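Local atomic coordinates of malic enzyme (Entamoeba histolytica, PDB entry 3NV9), a protein that probably catalyses the oxidative decarboxylation of malate to pyruvate with NAD or NADP as acceptor, as other malic enzymes do, and works as a dimer. Residues A[42-50]-A[115-123]; A[89-100]-A[160-171]. One frame throughout, in Å; residues are numbered along the deposited sequence.

Both contacts belong to the N-terminal malic enzyme domain, and their centres lie about 15 Å apart. Contact 2 joins two neighbouring strands in the middle of a parallel sheet; contact 1 fastens the helix that follows the first of those strands to the short segment 42-50, which enters the dimer interface. Helix 114-128 links the two, because its other flank rests on the strand ends: Met117 SD lies 3.5 Å from Glu168 CB, and Lys120 CD lies 3.5 Å from Glu168 OE1. Near this junction Asp169 OD1 is hydrogen-bonded to a glycerol, probably from the crystallisation liquor. Both contacts also touch the second subunit.

Contact 1: A[42-50]-A[115-123]; sequences FYKGKIQIM and GVMEGKALL
Lys46 and Ile47 meet Glu118 where a helix-turn-strand segment, entering the intersubunit antiparallel sheet, lies against helix 115-123. The turn is a Schellman motif ending helix 21-43, with Lys44 at positive phi, and Gly45 follows where a CB would collide with the carboxylate. Glu118 leaves the helix with CG anti to its backbone N (chi1 -156°) and runs straight out. Its CB passes Lys46 CE, CG lies 3.8 Å from Ile47 CG1, CD lies 3.5 Å from Lys46 N, and OE1 accepts two backbone hydrogens. Lys46 N comes from above the carboxylate plane at 2.7 Å, whereas Ile47 N reaches OE1 on the anti side at 2.9 Å. OE2, hydrogen-bonded outside the two segments, faces Gly45 CA at 3.9 Å. Glutamate suits this place: its reach brings one oxygen to two buried amides, and a negative charge would probably strengthen both bonds. Beside it the branched Ile47 covers the helix surface: CD1 packs on Ala121 CB at 3.7 Å, while CG2 lies against CA and CB of Leu122. The small alanine lets the CD1 methyl come close. Lys46, bent at chi3 (-64°), carries its ammonium along the helix, where His40 NE2 of the same chain and Tyr64 O of the second subunit also bind it. Its NZ donates to Gly115 O at 2.7 Å, from the opposite face of that carbonyl to the helical donor Gly119 N.

Contact 2: A[89-100]-A[160-171]; sequences RGNFVGVVSDST and HTFGAINLEDIS
Phe92 turns CG anti to its backbone N (chi1 -159°), while Phe162 carries CG beside its own N (chi1 -67°), and the two rings meet in an offset stack. Their centroids are 4.6 Å apart and their planes 30° from parallel, with Phe162 CE1 over the face of Phe92. On one face of Phe162 lies Thr161 CG2; on the other, Gly94 CA makes a CH-pi contact 3.8 Å from the ring centroid. With no side chain, Gly94 can lay its CA directly on the ring face. Arg89, extended from CG to NE, donates from NE to Phe162 O at 2.8 Å, rising out of the carbonyl plane, and its other nitrogens are held by Ser83 OG and Gln159 O.

Beyond the aromatics the strands run parallel: Asn166 N binds Gly94 O at 2.8 Å, Val96 N binds Asn166 O, and Glu168 N binds Val96 O. The beta-branched Val96 sets CG2 3.9 Å from Ile165 CG2 on one face; on the other, Val93 CG1 meets Asn166 CB. At the far end Ser97 OG donates to Glu168 O at 2.8 Å and accepts from Ser99 N, an ST turn that a small hydroxyl side chain can close. Strand 131-136 flanks 92-97 on its other edge, giving the central pair of a four-stranded parallel alpha/beta sheet in strand order 2-1-3-4.

Contact 1: A[42-50]-A[115-123]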
ATOM      1  N   PHE A  42     -15.894   5.269 -12.517  1.00 20.46           N
ATOM      2  CA  PHE A  42     -16.379   3.925 -12.889  1.00 20.65           C
ATOM      3  C   PHE A  42     -15.704   2.748 -12.124  1.00 20.65           C
ATOM      4  O   PHE A  42     -16.371   1.854 -11.686  1.00 20.52           O
ATOM      5  CB  PHE A  42     -16.226   3.704 -14.402  1.00 20.32           C
ATOM      6  CG  PHE A  42     -16.950   2.481 -14.910  1.00 21.25           C
ATOM      7  CD1 PHE A  42     -18.361   2.505 -15.088  1.00 18.11           C
ATOM      8  CD2 PHE A  42     -16.242   1.307 -15.192  1.00 21.73           C
ATOM      9  CE1 PHE A  42     -19.051   1.357 -15.535  1.00 18.68           C
ATOM     10  CE2 PHE A  42     -16.927   0.141 -15.690  1.00 24.57           C
ATOM     11  CZ  PHE A  42     -18.337   0.175 -15.859  1.00 23.53           C
ATOM     12  N   TYR A  43     -14.376   2.728 -12.031  1.00 21.13           N
ATOM     13  CA  TYR A  43     -13.679   1.631 -11.396  1.00 20.35           C
ATOM     14  C   TYR A  43     -13.314   1.979  -9.921  1.00 20.75           C
ATOM     15  O   TYR A  43     -12.732   1.127  -9.189  1.00 20.71           O
ATOM     16  CB  TYR A  43     -12.413   1.238 -12.178  1.00 20.99           C
ATOM     17  CG  TYR A  43     -12.629   0.761 -13.628  1.00 21.03           C
ATOM     18  CD1 TYR A  43     -13.270  -0.464 -13.885  1.00 18.49           C
ATOM     19  CD2 TYR A  43     -12.186   1.513 -14.727  1.00 17.62           C
ATOM     20  CE1 TYR A  43     -13.475  -0.916 -15.151  1.00 15.47           C
ATOM     21  CE2 TYR A  43     -12.368   1.048 -16.023  1.00 20.74           C
ATOM     22  CZ  TYR A  43     -13.035  -0.200 -16.207  1.00 20.00           C
ATOM     23  OH  TYR A  43     -13.309  -0.726 -17.430  1.00 20.20           O
ATOM     24  N   LYS A  44     -13.629   3.212  -9.492  1.00 19.88           N
ATOM     25  CA  LYS A  44     -13.261   3.714  -8.152  1.00 19.70           C
ATOM     26  C   LYS A  44     -11.758   3.599  -7.948  1.00 19.49           C
ATOM     27  O   LYS A  44     -11.266   3.019  -6.941  1.00 18.68           O
ATOM     28  CB  LYS A  44     -13.999   2.997  -7.004  1.00 19.49           C
ATOM     29  CG  LYS A  44     -15.585   2.950  -7.074  1.00 23.95           C
ATOM     30  CD  LYS A  44     -16.266   4.311  -7.352  1.00 31.63           C
ATOM     31  CE  LYS A  44     -17.830   4.230  -7.282  1.00 37.23           C
ATOM     32  NZ  LYS A  44     -18.569   4.223  -8.606  1.00 37.74           N
ATOM     33  N   GLY A  45     -11.017   4.131  -8.915  1.00 19.05           N
ATOM     34  CA  GLY A  45      -9.558   4.044  -8.851  1.00 19.24           C
ATOM     35  C   GLY A  45      -8.992   3.182  -9.953  1.00 18.20           C
ATOM     36  O   GLY A  45      -9.678   2.951 -10.950  1.00 19.04           O
ATOM     37  N   LYS A  46      -7.761   2.712  -9.775  1.00 17.16           N
ATOM     38  CA  LYS A  46      -7.042   2.054 -10.843  1.00 16.73           C
ATOM     39  C   LYS A  46      -6.384   0.764 -10.406  1.00 18.04           C
ATOM     40  O   LYS A  46      -6.196  -0.107 -11.242  1.00 18.93           O
ATOM     41  CB  LYS A  46      -6.032   2.999 -11.495  1.00 15.65           C
ATOM     42  CG  LYS A  46      -6.746   4.108 -12.398  1.00 14.44           C
ATOM     43  CD  LYS A  46      -5.749   5.163 -12.862  1.00 12.86           C
ATOM     44  CE  LYS A  46      -5.152   5.996 -11.623  1.00 15.63           C
ATOM     45  NZ  LYS A  46      -4.780   7.362 -12.050  1.00 12.67           N
ATOM     46  N   ILE A  47      -6.021   0.661  -9.124  1.00 17.62           N
ATOM     47  CA  ILE A  47      -5.274  -0.498  -8.594  1.00 18.09           C
ATOM     48  C   ILE A  47      -5.988  -1.184  -7.408  1.00 18.17           C
ATOM     49  O   ILE A  47      -6.862  -0.608  -6.774  1.00 18.97           O
ATOM     50  CB  ILE A  47      -3.787  -0.174  -8.232  1.00 18.30           C
ATOM     51  CG1 ILE A  47      -3.737   0.733  -7.008  1.00 17.84           C
ATOM     52  CG2 ILE A  47      -3.108   0.548  -9.363  1.00 15.67           C
ATOM     53  CD1 ILE A  47      -2.275   1.033  -6.492  1.00 16.36           C
ATOM     54  N   GLN A  48      -5.602  -2.419  -7.121  1.00 18.49           N
ATOM     55  CA  GLN A  48      -6.192  -3.176  -6.063  1.00 19.42           C
ATOM     56  C   GLN A  48      -5.144  -4.093  -5.469  1.00 20.42           C
ATOM     57  O   GLN A  48      -4.067  -4.260  -5.990  1.00 20.78           O
ATOM     58  CB  GLN A  48      -7.372  -3.976  -6.600  1.00 19.71           C
ATOM     59  CG  GLN A  48      -6.985  -4.965  -7.713  1.00 22.09           C
ATOM     60  CD  GLN A  48      -8.090  -5.982  -8.047  1.00 19.67           C
ATOM     61  OE1 GLN A  48      -8.941  -6.331  -7.213  1.00 15.02           O
ATOM     62  NE2 GLN A  48      -8.105  -6.407  -9.303  1.00 16.70           N
ATOM     63  N   ILE A  49      -5.458  -4.694  -4.345  1.00 22.33           N
ATOM     64  CA  ILE A  49      -4.565  -5.670  -3.785  1.00 23.44           C
ATOM     65  C   ILE A  49      -5.052  -7.053  -4.212  1.00 22.66           C
ATOM     66  O   ILE A  49      -6.219  -7.249  -4.455  1.00 22.58           O
ATOM     67  CB  ILE A  49      -4.481  -5.499  -2.250  1.00 24.13           C
ATOM     68  CG1 ILE A  49      -3.375  -4.508  -1.871  1.00 25.79           C
ATOM     69  CG2 ILE A  49      -4.099  -6.811  -1.584  1.00 26.51           C
ATOM     70  CD1 ILE A  49      -3.534  -3.124  -2.394  1.00 26.86           C
ATOM     71  N   MET A  50      -4.153  -8.014  -4.325  1.00 23.52           N
ATOM     72  CA  MET A  50      -4.562  -9.382  -4.688  1.00 21.87           C
ATOM     73  C   MET A  50      -3.610 -10.399  -4.038  1.00 20.16           C
ATOM     74  O   MET A  50      -2.432 -10.109  -3.896  1.00 18.41           O
ATOM     75  CB  MET A  50      -4.483  -9.471  -6.207  1.00 23.60           C
ATOM     76  CG  MET A  50      -5.086 -10.669  -6.830  1.00 27.61           C
ATOM     77  SD  MET A  50      -6.902 -10.702  -6.749  1.00 34.43           S
ATOM     78  CE  MET A  50      -7.161  -9.300  -7.848  1.00 30.02           C
ATOM     79  N   GLY A 115      -4.664  10.696  -7.645  1.00 20.02           N
ATOM     80  CA  GLY A 115      -4.910  10.336  -9.037  1.00 19.53           C
ATOM     81  C   GLY A 115      -3.600  10.048  -9.697  1.00 20.54           C
ATOM     82  O   GLY A 115      -3.415   8.987 -10.318  1.00 22.05           O
ATOM     83  N   VAL A 116      -2.648  10.957  -9.548  1.00 20.96           N
ATOM     84  CA  VAL A 116      -1.339  10.822 -10.217  1.00 19.58           C
ATOM     85  C   VAL A 116      -0.505   9.701  -9.577  1.00 20.12           C
ATOM     86  O   VAL A 116       0.139   8.917 -10.289  1.00 20.71           O
ATOM     87  CB  VAL A 116      -0.583  12.163 -10.187  1.00 20.27           C
ATOM     88  CG1 VAL A 116       0.918  12.003 -10.575  1.00 18.55           C
ATOM     89  CG2 VAL A 116      -1.289  13.186 -11.109  1.00 19.24           C
ATOM     90  N   MET A 117      -0.519   9.588  -8.244  1.00 19.03           N
ATOM     91  CA  MET A 117       0.332   8.565  -7.584  1.00 19.69           C
ATOM     92  C   MET A 117      -0.232   7.170  -7.780  1.00 18.35           C
ATOM     93  O   MET A 117       0.516   6.205  -7.842  1.00 17.93           O
ATOM     94  CB  MET A 117       0.553   8.846  -6.074  1.00 19.85           C
ATOM     95  CG  MET A 117       0.979  10.276  -5.741  1.00 22.60           C
ATOM     96  SD  MET A 117       2.416  10.780  -6.696  1.00 23.91           S
ATOM     97  CE  MET A 117       1.983  12.473  -7.087  1.00 14.22           C
ATOM     98  N   GLU A 118      -1.554   7.067  -7.885  1.00 17.73           N
ATOM     99  CA  GLU A 118      -2.167   5.781  -8.282  1.00 18.55           C
ATOM    100  C   GLU A 118      -1.851   5.371  -9.752  1.00 19.05           C
ATOM    101  O   GLU A 118      -1.661   4.213 -10.049  1.00 18.44           O
ATOM    102  CB  GLU A 118      -3.687   5.784  -7.992  1.00 17.83           C
ATOM    103  CG  GLU A 118      -4.180   4.409  -7.839  1.00 18.96           C
ATOM    104  CD  GLU A 118      -5.647   4.292  -7.552  1.00 20.46           C
ATOM    105  OE1 GLU A 118      -6.192   3.150  -7.665  1.00 20.40           O
ATOM    106  OE2 GLU A 118      -6.256   5.320  -7.240  1.00 22.91           O
ATOM    107  N   GLY A 119      -1.809   6.337 -10.671  1.00 19.71           N
ATOM    108  CA  GLY A 119      -1.423   6.067 -12.056  1.00 19.33           C
ATOM    109  C   GLY A 119       0.023   5.622 -12.104  1.00 19.16           C
ATOM    110  O   GLY A 119       0.353   4.714 -12.846  1.00 18.92           O
ATOM    111  N   LYS A 120       0.885   6.237 -11.296  1.00 19.84           N
ATOM    112  CA  LYS A 120       2.308   5.789 -11.191  1.00 20.16           C
ATOM    113  C   LYS A 120       2.365   4.350 -10.667  1.00 20.72           C
ATOM    114  O   LYS A 120       3.115   3.549 -11.176  1.00 21.02           O
ATOM    115  CB  LYS A 120       3.173   6.665 -10.228  1.00 19.92           C
ATOM    116  CG  LYS A 120       3.286   8.159 -10.534  1.00 19.54           C
ATOM    117  CD  LYS A 120       4.284   8.428 -11.646  1.00 21.10           C
ATOM    118  CE  LYS A 120       4.412   9.968 -11.798  1.00 21.06           C
ATOM    119  NZ  LYS A 120       5.440  10.328 -12.889  1.00 17.77           N
ATOM    120  N   ALA A 121       1.571   4.040  -9.644  1.00 19.82           N
ATOM    121  CA  ALA A 121       1.639   2.716  -9.077  1.00 20.48           C
ATOM    122  C   ALA A 121       1.123   1.745 -10.124  1.00 21.97           C
ATOM    123  O   ALA A 121       1.661   0.653 -10.213  1.00 21.56           O
ATOM    124  CB  ALA A 121       0.785   2.617  -7.847  1.00 20.14           C
ATOM    125  N   LEU A 122       0.038   2.131 -10.855  1.00 21.02           N
ATOM    126  CA  LEU A 122      -0.562   1.282 -11.894  1.00 19.56           C
ATOM    127  C   LEU A 122       0.548   0.947 -12.927  1.00 19.58           C
ATOM    128  O   LEU A 122       0.746  -0.237 -13.304  1.00 18.57           O
ATOM    129  CB  LEU A 122      -1.750   1.991 -12.593  1.00 17.97           C
ATOM    130  CG  LEU A 122      -2.213   1.358 -13.933  1.00 18.42           C
ATOM    131  CD1 LEU A 122      -2.923  -0.033 -13.679  1.00 15.18           C
ATOM    132  CD2 LEU A 122      -3.129   2.249 -14.825  1.00 11.40           C
ATOM    133  N   LEU A 123       1.311   1.975 -13.309  1.00 18.63           N
ATOM    134  CA  LEU A 123       2.394   1.781 -14.318  1.00 19.26           C
ATOM    135  C   LEU A 123       3.578   0.969 -13.813  1.00 19.05           C
ATOM    136  O   LEU A 123       4.254   0.276 -14.578  1.00 16.82           O
ATOM    137  CB  LEU A 123       2.916   3.115 -14.840  1.00 18.70           C
ATOM    138  CG  LEU A 123       1.942   4.003 -15.604  1.00 21.23           C
ATOM    139  CD1 LEU A 123       2.596   5.393 -15.949  1.00 15.10           C
ATOM    140  CD2 LEU A 123       1.334   3.286 -16.841  1.00 12.16           C
TER

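Contact 2: A[89-100]-A[160-171]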
ATOM      1  N   ARG A  89       7.866  -6.860   0.794  1.00 23.09           N
ATOM      2  CA  ARG A  89       8.819  -5.719   0.867  1.00 22.11           C
ATOM      3  C   ARG A  89       9.867  -5.681  -0.277  1.00 22.03           C
ATOM      4  O   ARG A  89      10.103  -4.639  -0.902  1.00 20.20           O
ATOM      5  CB  ARG A  89       9.534  -5.669   2.215  1.00 22.33           C
ATOM      6  CG  ARG A  89      10.537  -4.511   2.318  1.00 19.82           C
ATOM      7  CD  ARG A  89      11.243  -4.486   3.711  1.00 22.10           C
ATOM      8  NE  ARG A  89      11.882  -3.179   3.963  1.00 21.76           N
ATOM      9  CZ  ARG A  89      12.826  -2.902   4.881  1.00 22.28           C
ATOM     10  NH1 ARG A  89      13.272  -3.838   5.752  1.00 22.26           N
ATOM     11  NH2 ARG A  89      13.292  -1.648   4.966  1.00 20.03           N
ATOM     12  N   GLY A  90      10.494  -6.827  -0.541  1.00 22.28           N
ATOM     13  CA  GLY A  90      11.520  -6.902  -1.590  1.00 21.52           C
ATOM     14  C   GLY A  90      11.086  -6.441  -2.956  1.00 22.28           C
ATOM     15  O   GLY A  90      11.936  -6.049  -3.765  1.00 23.41           O
ATOM     16  N   ASN A  91       9.774  -6.445  -3.240  1.00 21.87           N
ATOM     17  CA  ASN A  91       9.305  -5.885  -4.526  1.00 22.56           C
ATOM     18  C   ASN A  91       8.326  -4.693  -4.330  1.00 22.53           C
ATOM     19  O   ASN A  91       7.560  -4.371  -5.235  1.00 23.23           O
ATOM     20  CB  ASN A  91       8.726  -7.040  -5.391  1.00 22.37           C
ATOM     21  CG  ASN A  91       8.501  -6.669  -6.888  1.00 23.30           C
ATOM     22  OD1 ASN A  91       7.416  -6.928  -7.423  1.00 21.88           O
ATOM     23  ND2 ASN A  91       9.493  -6.082  -7.538  1.00 18.32           N
ATOM     24  N   PHE A  92       8.393  -4.005  -3.167  1.00 21.34           N
ATOM     25  CA  PHE A  92       7.324  -3.037  -2.738  1.00 21.10           C
ATOM     26  C   PHE A  92       7.868  -1.621  -2.786  1.00 21.13           C
ATOM     27  O   PHE A  92       8.875  -1.299  -2.100  1.00 21.44           O
ATOM     28  CB  PHE A  92       6.807  -3.367  -1.302  1.00 20.71           C
ATOM     29  CG  PHE A  92       5.420  -2.815  -0.952  1.00 22.43           C
ATOM     30  CD1 PHE A  92       4.437  -2.578  -1.947  1.00 22.98           C
ATOM     31  CD2 PHE A  92       5.062  -2.632   0.392  1.00 20.17           C
ATOM     32  CE1 PHE A  92       3.129  -2.115  -1.602  1.00 22.16           C
ATOM     33  CE2 PHE A  92       3.771  -2.169   0.765  1.00 23.04           C
ATOM     34  CZ  PHE A  92       2.801  -1.894  -0.238  1.00 22.85           C
ATOM     35  N   VAL A  93       7.212  -0.775  -3.584  1.00 20.38           N
ATOM     36  CA  VAL A  93       7.627   0.592  -3.778  1.00 19.85           C
ATOM     37  C   VAL A  93       6.569   1.539  -3.234  1.00 20.51           C
ATOM     38  O   VAL A  93       5.382   1.304  -3.482  1.00 20.98           O
ATOM     39  CB  VAL A  93       7.946   0.892  -5.237  1.00 20.22           C
ATOM     40  CG1 VAL A  93       8.149   2.393  -5.446  1.00 15.54           C
ATOM     41  CG2 VAL A  93       9.257   0.086  -5.660  1.00 20.01           C
ATOM     42  N   GLY A  94       6.986   2.548  -2.440  1.00 19.07           N
ATOM     43  CA  GLY A  94       6.059   3.594  -1.974  1.00 19.42           C
ATOM     44  C   GLY A  94       6.150   4.845  -2.827  1.00 19.07           C
ATOM     45  O   GLY A  94       7.229   5.346  -3.040  1.00 19.24           O
ATOM     46  N   VAL A  95       5.036   5.301  -3.368  1.00 18.18           N
ATOM     47  CA  VAL A  95       5.037   6.477  -4.226  1.00 18.53           C
ATOM     48  C   VAL A  95       4.641   7.580  -3.263  1.00 19.54           C
ATOM     49  O   VAL A  95       3.455   7.734  -2.964  1.00 20.63           O
ATOM     50  CB  VAL A  95       3.978   6.341  -5.403  1.00 18.65           C
ATOM     51  CG1 VAL A  95       4.040   7.481  -6.434  1.00 13.55           C
ATOM     52  CG2 VAL A  95       4.214   5.017  -6.190  1.00 20.68           C
ATOM     53  N   VAL A  96       5.635   8.283  -2.743  1.00 19.50           N
ATOM     54  CA  VAL A  96       5.489   9.237  -1.648  1.00 20.80           C
ATOM     55  C   VAL A  96       5.424  10.641  -2.233  1.00 20.62           C
ATOM     56  O   VAL A  96       6.274  11.043  -3.021  1.00 20.68           O
ATOM     57  CB  VAL A  96       6.654   9.089  -0.583  1.00 20.86           C
ATOM     58  CG1 VAL A  96       6.559  10.162   0.549  1.00 20.14           C
ATOM     59  CG2 VAL A  96       6.603   7.715   0.022  1.00 20.17           C
ATOM     60  N   SER A  97       4.345  11.339  -1.913  1.00 20.89           N
ATOM     61  CA  SER A  97       4.170  12.727  -2.353  1.00 20.78           C
ATOM     62  C   SER A  97       3.461  13.523  -1.272  1.00 20.77           C
ATOM     63  O   SER A  97       2.689  12.948  -0.514  1.00 21.33           O
ATOM     64  CB  SER A  97       3.337  12.799  -3.593  1.00 20.32           C
ATOM     65  OG  SER A  97       3.300  14.145  -4.071  1.00 22.37           O
ATOM     66  N   ASP A  98       3.741  14.821  -1.190  1.00 20.39           N
ATOM     67  CA  ASP A  98       2.986  15.694  -0.319  1.00 21.98           C
ATOM     68  C   ASP A  98       1.977  16.521  -1.094  1.00 23.20           C
ATOM     69  O   ASP A  98       1.309  17.406  -0.541  1.00 23.02           O
ATOM     70  CB  ASP A  98       3.921  16.526   0.610  1.00 22.47           C
ATOM     71  CG  ASP A  98       4.745  17.610  -0.117  1.00 23.90           C
ATOM     72  OD1 ASP A  98       5.434  18.349   0.637  1.00 26.17           O
ATOM     73  OD2 ASP A  98       4.707  17.778  -1.361  1.00 22.26           O
ATOM     74  N   SER A  99       1.874  16.168  -2.384  1.00 23.89           N
ATOM     75  CA  SER A  99       0.959  16.716  -3.388  1.00 24.67           C
ATOM     76  C   SER A  99       1.090  18.214  -3.587  1.00 25.05           C
ATOM     77  O   SER A  99       0.130  18.907  -3.839  1.00 25.36           O
ATOM     78  CB  SER A  99      -0.492  16.332  -3.105  1.00 23.07           C
ATOM     79  OG  SER A  99      -0.558  14.978  -2.841  1.00 23.75           O
ATOM     80  N   THR A 100       2.319  18.654  -3.547  1.00 25.52           N
ATOM     81  CA  THR A 100       2.676  20.038  -3.526  1.00 26.06           C
ATOM     82  C   THR A 100       3.106  20.504  -4.953  1.00 27.74           C
ATOM     83  O   THR A 100       2.953  21.653  -5.284  1.00 26.41           O
ATOM     84  CB  THR A 100       3.760  20.139  -2.413  1.00 26.29           C
ATOM     85  OG1 THR A 100       3.401  21.080  -1.412  1.00 28.02           O
ATOM     86  CG2 THR A 100       5.118  20.246  -2.876  1.00 22.09           C
ATOM     87  N   HIS A 160      10.620   0.902   6.528  1.00 25.65           N
ATOM     88  CA  HIS A 160      10.663  -0.491   6.950  1.00 25.58           C
ATOM     89  C   HIS A 160       9.647  -1.384   6.259  1.00 25.11           C
ATOM     90  O   HIS A 160       9.759  -2.618   6.311  1.00 24.02           O
ATOM     91  CB  HIS A 160      10.550  -0.581   8.467  1.00 24.87           C
ATOM     92  CG  HIS A 160      11.679   0.106   9.144  1.00 26.69           C
ATOM     93  ND1 HIS A 160      11.613   1.434   9.539  1.00 30.41           N
ATOM     94  CD2 HIS A 160      12.936  -0.307   9.406  1.00 26.58           C
ATOM     95  CE1 HIS A 160      12.786   1.800  10.016  1.00 29.01           C
ATOM     96  NE2 HIS A 160      13.601   0.761   9.951  1.00 28.79           N
ATOM     97  N   THR A 161       8.683  -0.732   5.604  1.00 25.05           N
ATOM     98  CA  THR A 161       7.652  -1.393   4.841  1.00 24.59           C
ATOM     99  C   THR A 161       8.128  -1.701   3.408  1.00 23.91           C
ATOM    100  O   THR A 161       7.582  -2.590   2.745  1.00 22.58           O
ATOM    101  CB  THR A 161       6.391  -0.453   4.824  1.00 25.99           C
ATOM    102  OG1 THR A 161       5.886  -0.364   6.161  1.00 27.65           O
ATOM    103  CG2 THR A 161       5.265  -0.960   3.909  1.00 22.72           C
ATOM    104  N   PHE A 162       9.118  -0.942   2.926  1.00 22.70           N
ATOM    105  CA  PHE A 162       9.364  -0.849   1.476  1.00 21.84           C
ATOM    106  C   PHE A 162      10.757  -1.294   1.046  1.00 21.64           C
ATOM    107  O   PHE A 162      11.704  -1.296   1.853  1.00 20.29           O
ATOM    108  CB  PHE A 162       9.098   0.578   0.939  1.00 21.06           C
ATOM    109  CG  PHE A 162       7.665   0.985   0.994  1.00 21.72           C
ATOM    110  CD1 PHE A 162       6.756   0.546   0.022  1.00 23.06           C
ATOM    111  CD2 PHE A 162       7.203   1.791   2.013  1.00 21.62           C
ATOM    112  CE1 PHE A 162       5.439   0.917   0.093  1.00 24.24           C
ATOM    113  CE2 PHE A 162       5.876   2.170   2.092  1.00 25.26           C
ATOM    114  CZ  PHE A 162       4.982   1.723   1.131  1.00 25.77           C
ATOM    115  N   GLY A 163      10.852  -1.642  -0.240  1.00 21.60           N
ATOM    116  CA  GLY A 163      12.076  -2.079  -0.872  1.00 21.25           C
ATOM    117  C   GLY A 163      12.681  -0.910  -1.567  1.00 22.47           C
ATOM    118  O   GLY A 163      13.873  -0.939  -1.859  1.00 21.99           O
ATOM    119  N   ALA A 164      11.859   0.105  -1.897  1.00 22.66           N
ATOM    120  CA  ALA A 164      12.377   1.405  -2.302  1.00 22.29           C
ATOM    121  C   ALA A 164      11.367   2.515  -2.078  1.00 23.19           C
ATOM    122  O   ALA A 164      10.178   2.240  -1.883  1.00 24.43           O
ATOM    123  CB  ALA A 164      12.781   1.389  -3.759  1.00 23.07           C
ATOM    124  N   ILE A 165      11.828   3.768  -2.153  1.00 21.19           N
ATOM    125  CA  ILE A 165      10.919   4.866  -2.092  1.00 21.17           C
ATOM    126  C   ILE A 165      10.991   5.696  -3.347  1.00 21.47           C
ATOM    127  O   ILE A 165      12.074   6.075  -3.789  1.00 20.77           O
ATOM    128  CB  ILE A 165      11.193   5.863  -0.899  1.00 21.89           C
ATOM    129  CG1 ILE A 165      11.075   5.175   0.450  1.00 18.61           C
ATOM    130  CG2 ILE A 165      10.309   7.128  -1.067  1.00 19.90           C
ATOM    131  CD1 ILE A 165       9.761   4.579   0.706  1.00 19.14           C
ATOM    132  N   ASN A 166       9.816   6.005  -3.890  1.00 21.20           N
ATOM    133  CA  ASN A 166       9.736   6.761  -5.115  1.00 21.30           C
ATOM    134  C   ASN A 166       9.055   8.086  -4.821  1.00 21.46           C
ATOM    135  O   ASN A 166       7.820   8.206  -4.888  1.00 22.05           O
ATOM    136  CB  ASN A 166       9.010   5.889  -6.168  1.00 21.13           C
ATOM    137  CG  ASN A 166       8.666   6.643  -7.436  1.00 21.11           C
ATOM    138  OD1 ASN A 166       7.527   7.120  -7.571  1.00 21.56           O
ATOM    139  ND2 ASN A 166       9.621   6.745  -8.378  1.00 15.75           N
ATOM    140  N   LEU A 167       9.859   9.083  -4.470  1.00 21.69           N
ATOM    141  CA  LEU A 167       9.345  10.449  -4.217  1.00 21.76           C
ATOM    142  C   LEU A 167       8.772  11.025  -5.503  1.00 21.78           C
ATOM    143  O   LEU A 167       9.364  10.884  -6.566  1.00 22.38           O
ATOM    144  CB  LEU A 167      10.454  11.386  -3.676  1.00 22.27           C
ATOM    145  CG  LEU A 167      11.263  10.920  -2.434  1.00 20.89           C
ATOM    146  CD1 LEU A 167      12.579  11.669  -2.298  1.00 18.70           C
ATOM    147  CD2 LEU A 167      10.419  11.071  -1.137  1.00 21.31           C
ATOM    148  N   GLU A 168       7.626  11.679  -5.404  1.00 21.90           N
ATOM    149  CA  GLU A 168       7.045  12.377  -6.538  1.00 22.65           C
ATOM    150  C   GLU A 168       6.500  13.764  -6.118  1.00 23.53           C
ATOM    151  O   GLU A 168       5.945  13.890  -5.015  1.00 21.92           O
ATOM    152  CB  GLU A 168       5.841  11.561  -7.059  1.00 23.26           C
ATOM    153  CG  GLU A 168       6.136  10.168  -7.634  1.00 23.50           C
ATOM    154  CD  GLU A 168       6.680  10.225  -9.048  1.00 25.64           C
ATOM    155  OE1 GLU A 168       6.961   9.131  -9.574  1.00 27.99           O
ATOM    156  OE2 GLU A 168       6.816  11.352  -9.637  1.00 25.89           O
ATOM    157  N   ASP A 169       6.577  14.735  -7.041  1.00 23.51           N
ATOM    158  CA  ASP A 169       5.683  15.902  -7.049  1.00 24.80           C
ATOM    159  C   ASP A 169       5.748  16.676  -5.701  1.00 24.72           C
ATOM    160  O   ASP A 169       4.729  16.992  -5.062  1.00 24.47           O
ATOM    161  CB  ASP A 169       4.256  15.453  -7.397  1.00 25.16           C
ATOM    162  CG  ASP A 169       4.103  14.977  -8.849  1.00 27.48           C
ATOM    163  OD1 ASP A 169       5.111  14.843  -9.560  1.00 30.39           O
ATOM    164  OD2 ASP A 169       2.955  14.714  -9.301  1.00 32.08           O
ATOM    165  N   ILE A 170       6.982  16.913  -5.278  1.00 24.46           N
ATOM    166  CA  ILE A 170       7.333  17.704  -4.118  1.00 25.40           C
ATOM    167  C   ILE A 170       8.019  18.974  -4.650  1.00 26.04           C
ATOM    168  O   ILE A 170       8.948  18.918  -5.482  1.00 25.65           O
ATOM    169  CB  ILE A 170       8.283  16.916  -3.176  1.00 24.63           C
ATOM    170  CG1 ILE A 170       7.661  15.551  -2.855  1.00 23.06           C
ATOM    171  CG2 ILE A 170       8.645  17.727  -1.936  1.00 22.76           C
ATOM    172  CD1 ILE A 170       8.373  14.721  -1.783  1.00 23.52           C
ATOM    173  N   SER A 171       7.539  20.114  -4.172  1.00 26.19           N
ATOM    174  CA  SER A 171       8.055  21.422  -4.573  1.00 26.62           C
ATOM    175  C   SER A 171       9.539  21.614  -4.236  1.00 26.41           C
ATOM    176  O   SER A 171      10.045  21.038  -3.272  1.00 26.71           O
ATOM    177  CB  SER A 171       7.257  22.486  -3.841  1.00 26.93           C
ATOM    178  OG  SER A 171       7.568  22.398  -2.455  1.00 28.33           O
TER
HETATM  179  O   HOH W   1       7.017  20.342  -0.198  1.00 22.44           O